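Local coordinates for protein methyltransferase FkbM (Methylobacillus flagellatus KT, PDB 2PY6) that probably acts as a methyltransferase, though its natural substrate is not established, at residues 341-344 against 349-352; 365-370 against 381-386. All blocks are in the same frame, centred on the assembly; numbering follows the deposited sequence.

Contact 1 of 2, residues 341-344 against 349-352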
loop_
_atom_site.group_PDB
_atom_site.type_symbol
_atom_site.label_atom_id
_atom_site.label_comp_id
_atom_site.label_asym_id
_atom_site.label_seq_id
_atom_site.Cartn_x
_atom_site.Cartn_y
_atom_site.Cartn_z
HETATM N N MSE A 341 22.633 25.834 2.150
HETATM C CA MSE A 341 22.754 25.920 0.703
HETATM C C MSE A 341 22.786 24.544 0.051
HETATM O O MSE A 341 23.664 23.707 0.356
HETATM C CB MSE A 341 24.010 26.682 0.307
HETATM C CG MSE A 341 24.072 27.032 -1.180
HETATM SE SE MSE A 341 25.617 27.994 -1.734
HETATM C CE MSE A 341 25.191 29.609 -1.050
ATOM N N ASP A 342 21.820 24.327 -0.846
ATOM C CA ASP A 342 21.765 23.148 -1.683
ATOM C C ASP A 342 21.058 23.554 -2.974
ATOM O O ASP A 342 19.833 23.490 -3.043
ATOM C CB ASP A 342 20.992 22.026 -1.021
ATOM C CG ASP A 342 20.980 20.748 -1.854
ATOM O OD1 ASP A 342 21.733 20.609 -2.852
ATOM O OD2 ASP A 342 20.192 19.874 -1.496
ATOM N N ILE A 343 21.833 23.936 -3.991
ATOM C CA ILE A 343 21.257 24.431 -5.258
ATOM C C ILE A 343 21.724 23.699 -6.498
ATOM O O ILE A 343 22.750 23.031 -6.481
ATOM C CB ILE A 343 21.471 25.986 -5.377
ATOM C CG1 ILE A 343 22.951 26.365 -5.447
ATOM C CG2 ILE A 343 20.840 26.663 -4.145
ATOM C CD1 ILE A 343 23.226 27.812 -5.888
ATOM N N GLU A 344 20.943 23.794 -7.573
ATOM C CA GLU A 344 21.336 23.144 -8.856
ATOM C C GLU A 344 22.488 23.899 -9.582
ATOM O O GLU A 344 23.381 23.286 -10.202
ATOM C CB GLU A 344 20.120 22.970 -9.800
ATOM N N SER A 349 29.261 30.650 -7.211
ATOM C CA SER A 349 28.651 31.944 -7.550
ATOM C C SER A 349 27.659 32.422 -6.479
ATOM O O SER A 349 27.565 33.624 -6.163
ATOM C CB SER A 349 27.944 31.907 -8.905
ATOM O OG SER A 349 28.878 31.905 -9.973
ATOM N N ALA A 350 26.919 31.480 -5.928
ATOM C CA ALA A 350 25.966 31.792 -4.901
ATOM C C ALA A 350 26.604 32.307 -3.638
ATOM O O ALA A 350 26.076 33.208 -3.036
ATOM C CB ALA A 350 25.108 30.603 -4.641
ATOM N N LEU A 351 27.739 31.730 -3.240
ATOM C CA LEU A 351 28.481 32.166 -2.092
ATOM C C LEU A 351 29.105 33.543 -2.295
ATOM O O LEU A 351 29.163 34.342 -1.359
ATOM C CB LEU A 351 29.583 31.150 -1.743
ATOM C CG LEU A 351 29.133 29.820 -1.112
ATOM C CD1 LEU A 351 30.264 28.797 -1.174
ATOM C CD2 LEU A 351 28.680 30.005 0.284
ATOM N N LYS A 352 29.552 33.829 -3.509
ATOM C CA LYS A 352 30.117 35.140 -3.822
ATOM C C LYS A 352 29.027 36.187 -3.723
ATOM O O LYS A 352 29.292 37.297 -3.330
ATOM C CB LYS A 352 30.714 35.165 -5.225
ATOM C CG LYS A 352 31.930 34.273 -5.387
ATOM C CD LYS A 352 32.359 34.237 -6.804
ATOM C CE LYS A 352 33.733 33.638 -6.897
ATOM N NZ LYS A 352 34.181 33.577 -8.278
#
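No ring, amide or carboxylate takes part where Met341 and Ile343 meet Ala350 and Leu351, so there is no flat face or edge to fill; the contact is made by rounded aliphatic groups and one selenium. Met341, present as selenomethionine, sends CG out anti to the backbone N (chi1 -169°), and a bend at chi3 (-74°) brings its terminal methyl to the helix. There CE lies 3.7 Å from Ala350 CB and 3.8 Å from Leu351 CD2, while SE sits 3.9 Å from Ala350 CB, so the end of the chain spans two successive helix residues. Its line crosses that of Leu351 obliquely. From the loop side, Ile343 brings CD1 to 3.6 Å from Ala350 CB, which is touched by both side chains, from directions roughly at right angles. Alanine suits this place, because a lone CB leaves room for the ends of two longer side chains to meet on the same methyl. Ile367 of strand 364-368 also packs on Leu351. Glu347 OE2 accepts a hydrogen bond from Ile343 N, a polar tie between loop and helix, but the patch between the segments has no hydrogen bond and rests on apolar packing.

Contact 2 of 2, residues 365-370 against 381-386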
loop_
_atom_site.group_PDB
_atom_site.type_symbol
_atom_site.label_atom_id
_atom_site.label_comp_id
_atom_site.label_asym_id
_atom_site.label_seq_id
_atom_site.Cartn_x
_atom_site.Cartn_y
_atom_site.Cartn_z
ATOM N N LEU A 365 27.223 28.023 8.511
ATOM C CA LEU A 365 26.910 27.616 7.149
ATOM C C LEU A 365 26.799 26.108 7.069
ATOM O O LEU A 365 27.592 25.364 7.694
ATOM C CB LEU A 365 28.013 28.047 6.148
ATOM C CG LEU A 365 28.537 29.490 6.144
ATOM C CD1 LEU A 365 29.750 29.622 5.241
ATOM C CD2 LEU A 365 27.458 30.475 5.707
ATOM N N ALA A 366 25.844 25.670 6.263
ATOM C CA ALA A 366 25.684 24.248 5.907
ATOM C C ALA A 366 25.627 24.254 4.394
ATOM O O ALA A 366 24.603 24.657 3.806
ATOM C CB ALA A 366 24.465 23.657 6.509
ATOM N N ILE A 367 26.726 23.827 3.754
ATOM C CA ILE A 367 26.865 23.943 2.288
ATOM C C ILE A 367 26.959 22.561 1.654
ATOM O O ILE A 367 27.910 21.815 1.938
ATOM C CB ILE A 367 28.107 24.797 1.921
ATOM C CG1 ILE A 367 28.166 26.122 2.709
ATOM C CG2 ILE A 367 28.127 25.122 0.425
ATOM C CD1 ILE A 367 26.986 27.109 2.467
ATOM N N SER A 368 25.974 22.192 0.835
ATOM C CA SER A 368 25.963 20.854 0.240
ATOM C C SER A 368 27.205 20.765 -0.643
ATOM O O SER A 368 27.524 21.712 -1.367
ATOM C CB SER A 368 24.684 20.591 -0.529
ATOM O OG SER A 368 24.667 21.371 -1.667
ATOM N N ALA A 369 27.939 19.663 -0.532
ATOM C CA ALA A 369 29.272 19.556 -1.140
ATOM C C ALA A 369 29.465 18.449 -2.139
ATOM O O ALA A 369 30.595 18.152 -2.480
ATOM C CB ALA A 369 30.271 19.365 -0.015
ATOM N N TYR A 370 28.378 17.875 -2.632
ATOM C CA TYR A 370 28.431 16.710 -3.506
ATOM C C TYR A 370 28.094 16.948 -4.973
ATOM O O TYR A 370 27.988 15.975 -5.706
ATOM C CB TYR A 370 27.457 15.657 -2.965
ATOM C CG TYR A 370 25.992 16.030 -3.163
ATOM C CD1 TYR A 370 25.334 16.832 -2.256
ATOM C CD2 TYR A 370 25.286 15.596 -4.297
ATOM C CE1 TYR A 370 23.981 17.178 -2.444
ATOM C CE2 TYR A 370 23.967 15.953 -4.503
ATOM C CZ TYR A 370 23.311 16.731 -3.573
ATOM O OH TYR A 370 21.985 17.064 -3.789
ATOM N N ASN A 381 37.792 26.780 -0.076
ATOM C CA ASN A 381 38.818 27.760 -0.375
ATOM C C ASN A 381 38.217 29.147 -0.519
ATOM O O ASN A 381 38.803 30.124 -0.075
ATOM C CB ASN A 381 39.578 27.392 -1.661
ATOM C CG ASN A 381 40.567 26.226 -1.469
ATOM O OD1 ASN A 381 40.937 25.886 -0.349
ATOM N ND2 ASN A 381 41.014 25.635 -2.588
ATOM N N TYR A 382 37.042 29.229 -1.158
ATOM C CA TYR A 382 36.392 30.517 -1.336
ATOM C C TYR A 382 35.959 31.115 0.009
ATOM O O TYR A 382 36.231 32.286 0.289
ATOM C CB TYR A 382 35.210 30.487 -2.333
ATOM C CG TYR A 382 34.614 31.875 -2.376
ATOM C CD1 TYR A 382 35.306 32.924 -2.994
ATOM C CD2 TYR A 382 33.445 32.178 -1.685
ATOM C CE1 TYR A 382 34.836 34.243 -2.961
ATOM C CE2 TYR A 382 32.929 33.488 -1.672
ATOM C CZ TYR A 382 33.643 34.519 -2.284
ATOM O OH TYR A 382 33.136 35.810 -2.254
ATOM N N ILE A 383 35.241 30.333 0.802
ATOM C CA ILE A 383 34.735 30.808 2.081
ATOM C C ILE A 383 35.841 31.284 3.000
ATOM O O ILE A 383 35.690 32.311 3.638
ATOM C CB ILE A 383 33.857 29.705 2.785
ATOM C CG1 ILE A 383 32.541 29.597 2.055
ATOM C CG2 ILE A 383 33.615 30.048 4.244
ATOM C CD1 ILE A 383 31.772 28.286 2.274
ATOM N N LEU A 384 36.942 30.537 3.078
ATOM C CA LEU A 384 38.057 30.910 3.958
ATOM C C LEU A 384 38.806 32.151 3.501
ATOM O O LEU A 384 39.406 32.841 4.300
ATOM C CB LEU A 384 39.038 29.752 4.135
ATOM C CG LEU A 384 38.525 28.526 4.875
ATOM C CD1 LEU A 384 39.599 27.444 4.938
ATOM C CD2 LEU A 384 38.035 28.891 6.254
ATOM N N SER A 385 38.745 32.456 2.214
ATOM C CA SER A 385 39.400 33.634 1.677
ATOM C C SER A 385 38.632 34.898 2.101
ATOM O O SER A 385 39.188 35.985 2.128
ATOM C CB SER A 385 39.483 33.541 0.134
ATOM O OG SER A 385 38.239 33.837 -0.499
ATOM N N ILE A 386 37.351 34.767 2.423
ATOM C CA ILE A 386 36.563 35.919 2.828
ATOM C C ILE A 386 36.266 35.962 4.332
ATOM O O ILE A 386 35.894 37.004 4.859
ATOM C CB ILE A 386 35.241 36.037 2.026
ATOM C CG1 ILE A 386 34.343 34.817 2.227
ATOM C CG2 ILE A 386 35.548 36.316 0.549
ATOM C CD1 ILE A 386 32.920 35.018 1.757
#
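Leu365 and Ile383 reach toward each other from strand and helix and meet tip to tip. The closest pair is Leu365 CD1 with Ile383 CD1, 3.8 Å apart, and the same leucine methyl lies 4.0 Å from Ile383 CG2. One leucine branch therefore touches both arms of the isoleucine. Ile383 presents them in this way because CG1 stands anti to its carbonyl carbon (chi1 -73°) and its chain is then nearly extended out to CD1, with CG2 on the other branch. Two residues along the strand, Ile367 adds a looser touch with CG1, 4.2 Å from Ile383 CD1. Being separated by one residue in an extended chain, Leu365 and Ile367 face the helix together, and the single isoleucine methyl meets both. Branched aliphatic residues suit this interface, since they fill the gap between sheet and helix with apolar surface and leave no polar groups to satisfy; no hydrogen bond crosses it. Within the helix, Ser385 OG donates a 2.7 Å bond to Tyr382 O, meeting the carbonyl at 131° and tilted 21° from its plane; a hydroxyl that turns back to the preceding turn is a common way for a helical serine to satisfy its own polarity. Through Ile383, helix 375-386 packs on a face of the central sheet. Ile383 also touches Phe408 and Leu351, while Leu365 meets Ile358, so strands 364-368 and 404-408 and helices 347-352, 355-361 and 375-386 meet in one apolar core between sheet and helices.

Overall arrangement
Contacts 1 and 2 follow one another in the chain, their centres about 9 Å apart, and are joined through neighbouring parallel strands. Met341 N lies 2.8 Å from Ala366 O, and Met341 O 2.8 Å from Ser368 N, both probable hydrogen bonds. On the helix side, Lys352 CA and Tyr382 OH pack 3.5 Å apart. The sheet's strand order, 3-2-1-4-5-7-6, is that of class I Rossmann-like methyltransferases, and both contacts pack helices onto its second half. In contact 1 the side chain of Ile343 is about 3 Å (nearest atoms) from an unidentified bound molecule, probably from the crystallisation liquor, that may mark a pocket, and touches the glycine-rich loop containing Gly234, which in relatives commonly binds S-adenosylmethionine.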